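Local coordinates for jacalin-type lectin domain-containing protein (Musa acuminata, PDB 7KMV) that probably binds mannose as a jacalin-related banana lectin, here in an engineered form with reduced mitogenicity and preserved antiviral activity, at residues 18-23 against 53-58; 33-38 against 104-109; 73-78 against 93-98. The protein carries 1 engineered substitution. All coordinates share one frame; numbering follows the deposited sequence.

In the fold
The three contacts belong to one beta-prism, the jacalin fold of three four-stranded antiparallel sheets. Contact 1 packs the edge strand of the sheet containing 16-19 against the edge strand 49-56 of a second sheet; contact 2 joins the second sheet to the third at a turn; contact 3 is a strand pairing within the third. Contacts 1 and 2 touch, Gly57 N lying 3.0 Å from Asp38 O in a probable hydrogen bond, although their centres are 18 Å apart. Contact 3 touches neither; its nearest atoms are about 5 Å from contact 2, whose strand 100-105 lies next to 86-96. Residues 34-38 in contact 2 have the Gly-X-X-X-Asp form associated with mannose sites in this family.

Contact 1: residues 18-23 against 53-58; sequences WDMGPA and QHYGGT
Trp18 lies flat against Tyr55 in an offset stack, the indole six-membered ring 4.0 Å between centroids from the phenol ring and their planes only 16° apart. The Trp18 CG sits between its own backbone N and carbonyl carbon (chi1 58°), which turns the indole face toward the Tyr55 ring. CE3 of Trp18 comes over the centre of the Tyr55 ring, while Tyr55 CB rides above the five-membered ring as a CH-pi contact, 3.8 Å from its centroid. At the near end Trp18 CB closes to 3.4 Å from Tyr55 CD1. Asp19 points its side chain away: OD1 takes the N-H of Gly21 in an Asx turn and also bonds Tyr138, and OD2 forms a salt bridge with Lys6. The packing thus joins two edge strands of the beta-prism, 16-19 of one sheet and 49-56 of another, and Phe124 in the neighbouring strand 118-128 adds to the contacts of Trp18. Met20 follows at the far end of the phenol, its CA 3.3 Å from Tyr55 OH and its side chain roughly perpendicular to the tyrosine. Met20 CG meets Gln53 OE1 at 3.3 Å, before the chain bends at its end and leads away toward Phe44. A water beside them takes the N-H of Gln53 NE2 at 3.0 Å and gives a weak bond to Met20 O, which is also bonded by Arg46.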
loop_
_atom_site.group_PDB
_atom_site.type_symbol
_atom_site.label_atom_id
_atom_site.label_comp_id
_atom_site.label_asym_id
_atom_site.label_seq_id
_atom_site.Cartn_x
_atom_site.Cartn_y
_atom_site.Cartn_z
ATOM N N TRP A 18 -0.270 -11.688 14.678
ATOM C CA TRP A 18 -1.574 -11.266 15.184
ATOM C C TRP A 18 -2.433 -10.843 14.027
ATOM O O TRP A 18 -1.920 -10.387 12.988
ATOM C CB TRP A 18 -1.483 -10.167 16.232
ATOM C CG TRP A 18 -0.790 -8.917 15.799
ATOM C CD1 TRP A 18 0.526 -8.618 15.979
ATOM C CD2 TRP A 18 -1.408 -7.719 15.294
ATOM N NE1 TRP A 18 0.784 -7.334 15.575
ATOM C CE2 TRP A 18 -0.386 -6.753 15.151
ATOM C CE3 TRP A 18 -2.714 -7.386 14.899
ATOM C CZ2 TRP A 18 -0.626 -5.478 14.617
ATOM C CZ3 TRP A 18 -2.962 -6.112 14.424
ATOM C CH2 TRP A 18 -1.928 -5.171 14.280
ATOM N N ASP A 19 -3.739 -11.018 14.190
ATOM C CA ASP A 19 -4.677 -10.742 13.113
ATOM C C ASP A 19 -6.037 -10.411 13.695
ATOM O O ASP A 19 -6.700 -11.272 14.262
ATOM C CB ASP A 19 -4.745 -11.966 12.173
ATOM C CG ASP A 19 -5.428 -11.697 10.845
ATOM O OD1 ASP A 19 -6.214 -10.720 10.764
ATOM O OD2 ASP A 19 -5.163 -12.443 9.890
ATOM N N MET A 20 -6.447 -9.158 13.532
ATOM C CA MET A 20 -7.722 -8.622 13.997
ATOM C C MET A 20 -8.907 -9.172 13.160
ATOM O O MET A 20 -10.032 -9.268 13.665
ATOM C CB MET A 20 -7.677 -7.089 13.846
ATOM C CG MET A 20 -8.778 -6.375 14.549
ATOM S SD MET A 20 -8.940 -4.690 13.983
ATOM C CE MET A 20 -10.594 -4.797 13.175
ATOM N N GLY A 21 -8.640 -9.422 11.877
ATOM C CA GLY A 21 -9.645 -9.783 10.883
ATOM C C GLY A 21 -10.313 -8.497 10.404
ATOM O O GLY A 21 -10.081 -7.436 10.994
ATOM N N PRO A 22 -11.127 -8.505 9.321
ATOM C CA PRO A 22 -11.785 -7.249 8.906
ATOM C C PRO A 22 -12.999 -6.918 9.767
ATOM O O PRO A 22 -13.634 -7.826 10.309
ATOM C CB PRO A 22 -12.229 -7.546 7.468
ATOM C CG PRO A 22 -12.502 -9.027 7.476
ATOM C CD PRO A 22 -11.527 -9.643 8.465
ATOM N N ALA A 23 -13.344 -5.635 9.878
ATOM C CA ALA A 23 -14.532 -5.220 10.631
ATOM C C ALA A 23 -15.266 -4.159 9.854
ATOM O O ALA A 23 -14.638 -3.237 9.329
ATOM C CB ALA A 23 -14.149 -4.689 12.013
ATOM N N GLN A 53 -9.200 -5.315 21.013
ATOM C CA GLN A 53 -8.042 -6.215 20.935
ATOM C C GLN A 53 -6.772 -5.348 21.051
ATOM O O GLN A 53 -6.683 -4.320 20.393
ATOM C CB GLN A 53 -8.054 -7.001 19.614
ATOM C CG GLN A 53 -9.253 -7.952 19.500
ATOM C CD GLN A 53 -9.258 -8.821 18.265
ATOM O OE1 GLN A 53 -9.200 -8.343 17.133
ATOM N NE2 GLN A 53 -9.359 -10.127 18.447
ATOM N N HIS A 54 -5.827 -5.749 21.907
ATOM C CA HIS A 54 -4.556 -5.034 22.136
ATOM C C HIS A 54 -3.408 -5.901 21.608
ATOM O O HIS A 54 -3.324 -7.085 21.928
ATOM C CB HIS A 54 -4.373 -4.773 23.648
ATOM C CG HIS A 54 -3.087 -4.076 24.006
ATOM N ND1 HIS A 54 -1.884 -4.765 24.085
ATOM C CD2 HIS A 54 -2.867 -2.778 24.303
ATOM C CE1 HIS A 54 -0.979 -3.860 24.431
ATOM N NE2 HIS A 54 -1.523 -2.650 24.558
ATOM N N TYR A 55 -2.509 -5.292 20.833
ATOM C CA TYR A 55 -1.357 -5.970 20.247
ATOM C C TYR A 55 -0.133 -5.151 20.561
ATOM O O TYR A 55 -0.182 -3.924 20.478
ATOM C CB TYR A 55 -1.511 -6.113 18.728
ATOM C CG TYR A 55 -2.843 -6.691 18.302
ATOM C CD1 TYR A 55 -3.099 -8.052 18.407
ATOM C CD2 TYR A 55 -3.859 -5.870 17.820
ATOM C CE1 TYR A 55 -4.330 -8.589 18.023
ATOM C CE2 TYR A 55 -5.083 -6.397 17.414
ATOM C CZ TYR A 55 -5.306 -7.758 17.497
ATOM O OH TYR A 55 -6.510 -8.263 17.079
ATOM N N GLY A 56 0.945 -5.836 20.916
ATOM C CA GLY A 56 2.185 -5.199 21.316
ATOM C C GLY A 56 2.307 -5.188 22.827
ATOM O O GLY A 56 1.486 -5.792 23.528
ATOM N N GLY A 57 3.319 -4.485 23.315
ATOM C CA GLY A 57 3.677 -4.422 24.732
ATOM C C GLY A 57 2.994 -3.398 25.597
ATOM O O GLY A 57 1.947 -2.857 25.244
ATOM N N THR A 58 3.591 -3.145 26.766
ATOM C CA THR A 58 3.028 -2.271 27.794
ATOM C C THR A 58 3.665 -0.877 27.868
ATOM O O THR A 58 3.149 -0.029 28.588
ATOM C CB THR A 58 3.092 -2.988 29.157
ATOM O OG1 THR A 58 4.457 -3.326 29.419
ATOM C CG2 THR A 58 2.247 -4.259 29.191
HETATM O O HOH W 1 -9.722 -11.576 15.849
#

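Contact 2: residues 33-38 against 104-109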
loop_
_atom_site.group_PDB
_atom_site.type_symbol
_atom_site.label_atom_id
_atom_site.label_comp_id
_atom_site.label_asym_id
_atom_site.label_seq_id
_atom_site.Cartn_x
_atom_site.Cartn_y
_atom_site.Cartn_z
ATOM N N ALA A 33 3.182 4.810 22.207
ATOM C CA ALA A 33 4.447 5.056 21.538
ATOM C C ALA A 33 5.369 5.935 22.372
ATOM O O ALA A 33 4.903 6.783 23.117
ATOM C CB ALA A 33 4.186 5.731 20.199
ATOM N N GLY A 34 6.656 5.707 22.215
ATOM C CA GLY A 34 7.733 6.508 22.791
ATOM C C GLY A 34 8.608 6.899 21.615
ATOM O O GLY A 34 8.166 7.660 20.749
ATOM N N ASP A 35 9.800 6.280 21.507
ATOM C CA ASP A 35 10.712 6.460 20.376
ATOM C C ASP A 35 10.163 5.672 19.202
ATOM O O ASP A 35 10.389 6.045 18.051
ATOM C CB ASP A 35 12.103 5.882 20.708
ATOM C CG ASP A 35 13.089 6.814 21.408
ATOM O OD1 ASP A 35 12.885 8.055 21.357
ATOM O OD2 ASP A 35 14.080 6.304 21.973
ATOM N N ILE A 36 9.476 4.548 19.500
ATOM C CA ILE A 36 8.941 3.638 18.484
ATOM C C ILE A 36 7.460 3.294 18.793
ATOM O O ILE A 36 6.884 3.842 19.737
ATOM C CB ILE A 36 9.853 2.363 18.371
ATOM C CG1 ILE A 36 10.117 1.678 19.754
ATOM C CG2 ILE A 36 11.182 2.643 17.646
ATOM C CD1 ILE A 36 8.953 0.811 20.281
ATOM N N ILE A 37 6.862 2.381 18.009
ATOM C CA ILE A 37 5.481 1.931 18.242
ATOM C C ILE A 37 5.499 0.707 19.132
ATOM O O ILE A 37 5.945 -0.372 18.723
ATOM C CB ILE A 37 4.700 1.715 16.897
ATOM C CG1 ILE A 37 4.755 3.003 16.020
ATOM C CG2 ILE A 37 3.221 1.294 17.175
ATOM C CD1 ILE A 37 4.149 4.296 16.581
ATOM N N ASP A 38 5.019 0.891 20.361
ATOM C CA ASP A 38 4.944 -0.135 21.384
ATOM C C ASP A 38 3.709 -0.998 21.215
ATOM O O ASP A 38 3.797 -2.217 21.342
ATOM C CB ASP A 38 4.876 0.525 22.760
ATOM C CG ASP A 38 6.169 1.205 23.140
ATOM O OD1 ASP A 38 7.034 0.533 23.722
ATOM O OD2 ASP A 38 6.308 2.407 22.855
ATOM N N PHE A 104 2.859 9.254 15.543
ATOM C CA PHE A 104 3.297 8.800 16.866
ATOM C C PHE A 104 4.572 8.019 16.631
ATOM O O PHE A 104 4.771 7.494 15.541
ATOM C CB PHE A 104 2.214 7.965 17.579
ATOM C CG PHE A 104 0.916 8.721 17.706
ATOM C CD1 PHE A 104 0.876 9.971 18.313
ATOM C CD2 PHE A 104 -0.260 8.213 17.161
ATOM C CE1 PHE A 104 -0.314 10.698 18.378
ATOM C CE2 PHE A 104 -1.457 8.925 17.255
ATOM C CZ PHE A 104 -1.478 10.164 17.861
ATOM N N GLY A 105 5.461 8.004 17.619
ATOM C CA GLY A 105 6.761 7.385 17.451
ATOM C C GLY A 105 7.696 8.476 16.960
ATOM O O GLY A 105 7.245 9.568 16.593
ATOM N N ALA A 106 8.996 8.230 17.020
ATOM C CA ALA A 106 9.982 9.265 16.674
ATOM C C ALA A 106 11.110 8.740 15.787
ATOM O O ALA A 106 12.078 9.459 15.539
ATOM C CB ALA A 106 10.552 9.864 17.963
ATOM N N TYR A 107 10.988 7.497 15.310
ATOM C CA TYR A 107 11.990 6.826 14.490
ATOM C C TYR A 107 11.602 6.735 13.010
ATOM O O TYR A 107 10.541 6.215 12.679
ATOM C CB TYR A 107 12.259 5.425 15.049
ATOM C CG TYR A 107 13.550 5.259 15.827
ATOM C CD1 TYR A 107 13.800 6.006 16.974
ATOM C CD2 TYR A 107 14.472 4.279 15.475
ATOM C CE1 TYR A 107 14.974 5.831 17.709
ATOM C CE2 TYR A 107 15.636 4.083 16.210
ATOM C CZ TYR A 107 15.890 4.865 17.320
ATOM O OH TYR A 107 17.056 4.648 18.010
ATOM N N GLU A 108 12.509 7.175 12.132
ATOM C CA GLU A 108 12.347 7.140 10.674
ATOM C C GLU A 108 13.373 6.223 10.051
ATOM O O GLU A 108 14.467 6.074 10.583
ATOM C CB GLU A 108 12.464 8.541 10.089
ATOM C CG GLU A 108 11.228 9.369 10.362
ATOM C CD GLU A 108 11.308 10.816 9.926
ATOM O OE1 GLU A 108 12.421 11.279 9.587
ATOM O OE2 GLU A 108 10.258 11.497 9.952
ATOM N N GLY A 109 12.992 5.569 8.963
ATOM C CA GLY A 109 13.852 4.620 8.270
ATOM C C GLY A 109 13.360 4.424 6.858
ATOM O O GLY A 109 13.569 5.298 6.019
#
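This is a turn-to-turn contact between two sheets of the beta-prism, where Asp35 and Ile36, in the connection between strands 25-33 and 37-46, meet Gly105 to Tyr107 as the chain leaves strand 100-105. One hydrogen bond ties the backbones, Ala106 N to Asp35 O at 2.8 Å. It is fairly straight at the hydrogen (159°), yet the donor stands well above the carbonyl plane, 58° out of it. Beside it Gly105 CA makes a CA-H...O contact with Gly34 O at 3.6 Å. Ile37 packs close to Gly105: its CG1 lies beside its own backbone N (chi1 -54°), which carries CD1 to 3.4 Å from Phe104 O. Apolar groups fill in on both sides of the backbone bond. Ala33 CB touches Phe104 CB at 4.0 Å; at the other end Ile36 CG2 lies 4.0 Å from Tyr107 CB, the two side chains running side by side in the same direction. Tyr107 CD1 lies 3.6 Å from Asp35 O and 4.1 Å from Asp35 CB. Residues 34-38 read Gly-Asp-Ile-Ile-Asp, the Gly-X-X-X-Asp pattern that marks mannose-site loops in jacalin-related lectins, consistent with a place beside a sugar pocket. Around the contact, Tyr83 of strand 73-83 meets Tyr107 edge-to-face, Ile88 of strand 86-96 packs on Ile36 and Ile89 on Ile37, and His63 of strand 61-66 stacks on Phe104.

Contact 3: residues 73-78 against 93-98. With SO4 (sulfate ion), chain Q.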
loop_
_atom_site.group_PDB
_atom_site.type_symbol
_atom_site.label_atom_id
_atom_site.label_comp_id
_atom_site.label_asym_id
_atom_site.label_seq_id
_atom_site.Cartn_x
_atom_site.Cartn_y
_atom_site.Cartn_z
ATOM N N ILE A 73 -11.239 5.177 8.252
ATOM C CA ILE A 73 -9.810 5.287 7.997
ATOM C C ILE A 73 -9.542 5.235 6.498
ATOM O O ILE A 73 -9.910 4.260 5.840
ATOM C CB ILE A 73 -9.006 4.225 8.784
ATOM C CG1 ILE A 73 -9.373 4.262 10.288
ATOM C CG2 ILE A 73 -7.484 4.437 8.570
ATOM C CD1 ILE A 73 -8.878 3.012 11.102
ATOM N N MET A 74 -8.886 6.284 5.984
ATOM C CA MET A 74 -8.533 6.448 4.562
ATOM C C MET A 74 -7.070 6.219 4.240
ATOM O O MET A 74 -6.715 6.189 3.066
ATOM C CB MET A 74 -8.839 7.889 4.150
ATOM C CG MET A 74 -10.268 8.131 3.919
ATOM S SD MET A 74 -10.519 9.769 3.232
ATOM C CE MET A 74 -9.698 9.642 1.683
ATOM N N SER A 75 -6.194 6.269 5.244
ATOM C CA SER A 75 -4.764 6.164 5.000
ATOM C C SER A 75 -3.992 5.694 6.228
ATOM O O SER A 75 -4.404 5.942 7.353
ATOM C CB SER A 75 -4.216 7.520 4.553
ATOM O OG SER A 75 -2.805 7.585 4.645
ATOM N N MET A 76 -2.884 4.998 5.991
ATOM C CA MET A 76 -1.904 4.592 7.000
ATOM C C MET A 76 -0.519 4.924 6.427
ATOM O O MET A 76 -0.248 4.635 5.260
ATOM C CB MET A 76 -1.987 3.102 7.362
ATOM C CG MET A 76 -0.934 2.680 8.402
ATOM S SD MET A 76 -0.990 0.964 8.981
ATOM C CE MET A 76 -0.436 0.140 7.548
ATOM N N GLU A 77 0.345 5.550 7.237
ATOM C CA GLU A 77 1.698 5.912 6.791
ATOM C C GLU A 77 2.595 5.645 7.971
ATOM O O GLU A 77 2.242 6.025 9.096
ATOM C CB GLU A 77 1.819 7.430 6.483
ATOM C CG GLU A 77 0.800 8.033 5.537
ATOM C CD GLU A 77 0.843 9.546 5.568
ATOM O OE1 GLU A 77 0.043 10.150 6.321
ATOM O OE2 GLU A 77 1.698 10.127 4.862
ATOM N N GLY A 78 3.753 5.059 7.714
ATOM C CA GLY A 78 4.706 4.803 8.781
ATOM C C GLY A 78 6.130 4.585 8.324
ATOM O O GLY A 78 6.467 4.808 7.156
ATOM N N THR A 93 1.004 6.831 11.479
ATOM C CA THR A 93 -0.062 7.822 11.370
ATOM C C THR A 93 -1.236 7.126 10.690
ATOM O O THR A 93 -1.018 6.360 9.762
ATOM C CB THR A 93 0.365 9.002 10.462
ATOM O OG1 THR A 93 1.592 9.573 10.945
ATOM C CG2 THR A 93 -0.723 10.113 10.360
ATOM N N LEU A 94 -2.472 7.455 11.107
ATOM C CA LEU A 94 -3.702 7.018 10.443
ATOM C C LEU A 94 -4.467 8.295 10.090
ATOM O O LEU A 94 -4.561 9.183 10.929
ATOM C CB LEU A 94 -4.567 6.152 11.373
ATOM C CG LEU A 94 -3.928 4.879 11.913
ATOM C CD1 LEU A 94 -4.842 4.223 12.953
ATOM C CD2 LEU A 94 -3.600 3.902 10.773
ATOM N N THR A 95 -5.025 8.385 8.886
ATOM C CA THR A 95 -5.821 9.553 8.486
ATOM C C THR A 95 -7.241 9.075 8.165
ATOM O O THR A 95 -7.414 8.037 7.530
ATOM C CB THR A 95 -5.176 10.304 7.304
ATOM O OG1 THR A 95 -3.814 10.589 7.623
ATOM C CG2 THR A 95 -5.898 11.630 6.973
ATOM N N THR A 96 -8.247 9.822 8.624
ATOM C CA THR A 96 -9.639 9.498 8.342
ATOM C C THR A 96 -10.130 10.496 7.294
ATOM O O THR A 96 -9.351 11.351 6.871
ATOM C CB THR A 96 -10.487 9.574 9.631
ATOM O OG1 THR A 96 -10.747 10.942 9.968
ATOM C CG2 THR A 96 -9.865 8.843 10.788
ATOM N N ASN A 97 -11.421 10.426 6.911
ATOM C CA ASN A 97 -12.012 11.390 5.965
ATOM C C ASN A 97 -12.184 12.767 6.619
ATOM O O ASN A 97 -12.510 13.730 5.927
ATOM C CB ASN A 97 -13.363 10.875 5.406
ATOM C CG ASN A 97 -14.377 10.454 6.446
ATOM O OD1 ASN A 97 -14.049 9.919 7.509
ATOM N ND2 ASN A 97 -15.648 10.652 6.146
ATOM N N ARG A 98 -11.931 12.861 7.946
ATOM C CA ARG A 98 -12.108 14.079 8.729
ATOM C C ARG A 98 -10.871 14.576 9.497
ATOM O O ARG A 98 -10.734 15.788 9.685
ATOM C CB ARG A 98 -13.283 13.880 9.706
ATOM C CG ARG A 98 -14.605 13.680 8.966
ATOM C CD ARG A 98 -15.792 13.450 9.860
ATOM N NE ARG A 98 -16.949 13.101 9.040
ATOM C CZ ARG A 98 -18.028 12.467 9.481
ATOM N NH1 ARG A 98 -18.128 12.121 10.759
ATOM N NH2 ARG A 98 -19.016 12.171 8.649
HETATM S S SO4 Q . -17.349 13.518 5.137
HETATM O O1 SO4 Q . -18.008 14.541 4.324
HETATM O O2 SO4 Q . -16.394 12.775 4.307
HETATM O O3 SO4 Q . -16.641 14.162 6.247
HETATM O O4 SO4 Q . -18.361 12.597 5.667
HETATM O O HOH W 2 -2.041 8.636 7.249
HETATM O O HOH W 3 3.740 8.061 10.320
#
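Strands 73-78 and 93-96 run antiparallel, their short axes at 156°, as the two arms of a beta hairpin. Ser75 with Thr95 and Glu77 with Thr93 form hydrogen-bonded pairs, the bond from Thr93 N to Glu77 O being 2.8 Å; Met76 with Leu94 is a non-hydrogen-bonded pair. Toward Ile73 the register slips by one in a classic beta bulge: Thr95 O accepts from both Met74 N, at 2.8 Å and in the carbonyl plane, and Ser75 N, at 3.1 Å and tilted from it. On the buried face Met76 and Leu94 lie side by side, CG of the methionine 3.8 Å from Leu94 CD2, with Ile121 and Phe124 of strand 118-128 packing over them. The other face is polar. One water there joins Ser75 OG, Thr95 OG1 and Glu77 OE1, donating a proton to Glu77 OE1 at 2.7 Å. From the bulge itself, Met74 SD bears on Asn97 CA at 3.5 Å, crossing that side chain at about a right angle. Thr96 OG1 accepts from Arg98 N in an ST turn and also bonds Glu71. Asn97 ND2 donates to sulfate O2 at 2.9 Å and also to Gly70 O, and Arg98, extended from CG to NE, offers its guanidinium edge, NE to O3 and NH2 to O4. Glu68 pairs with Arg98 NH1; since the sulfate probably came from the crystallisation liquor, its grip shows a donor-rich turn rather than a known ligand site.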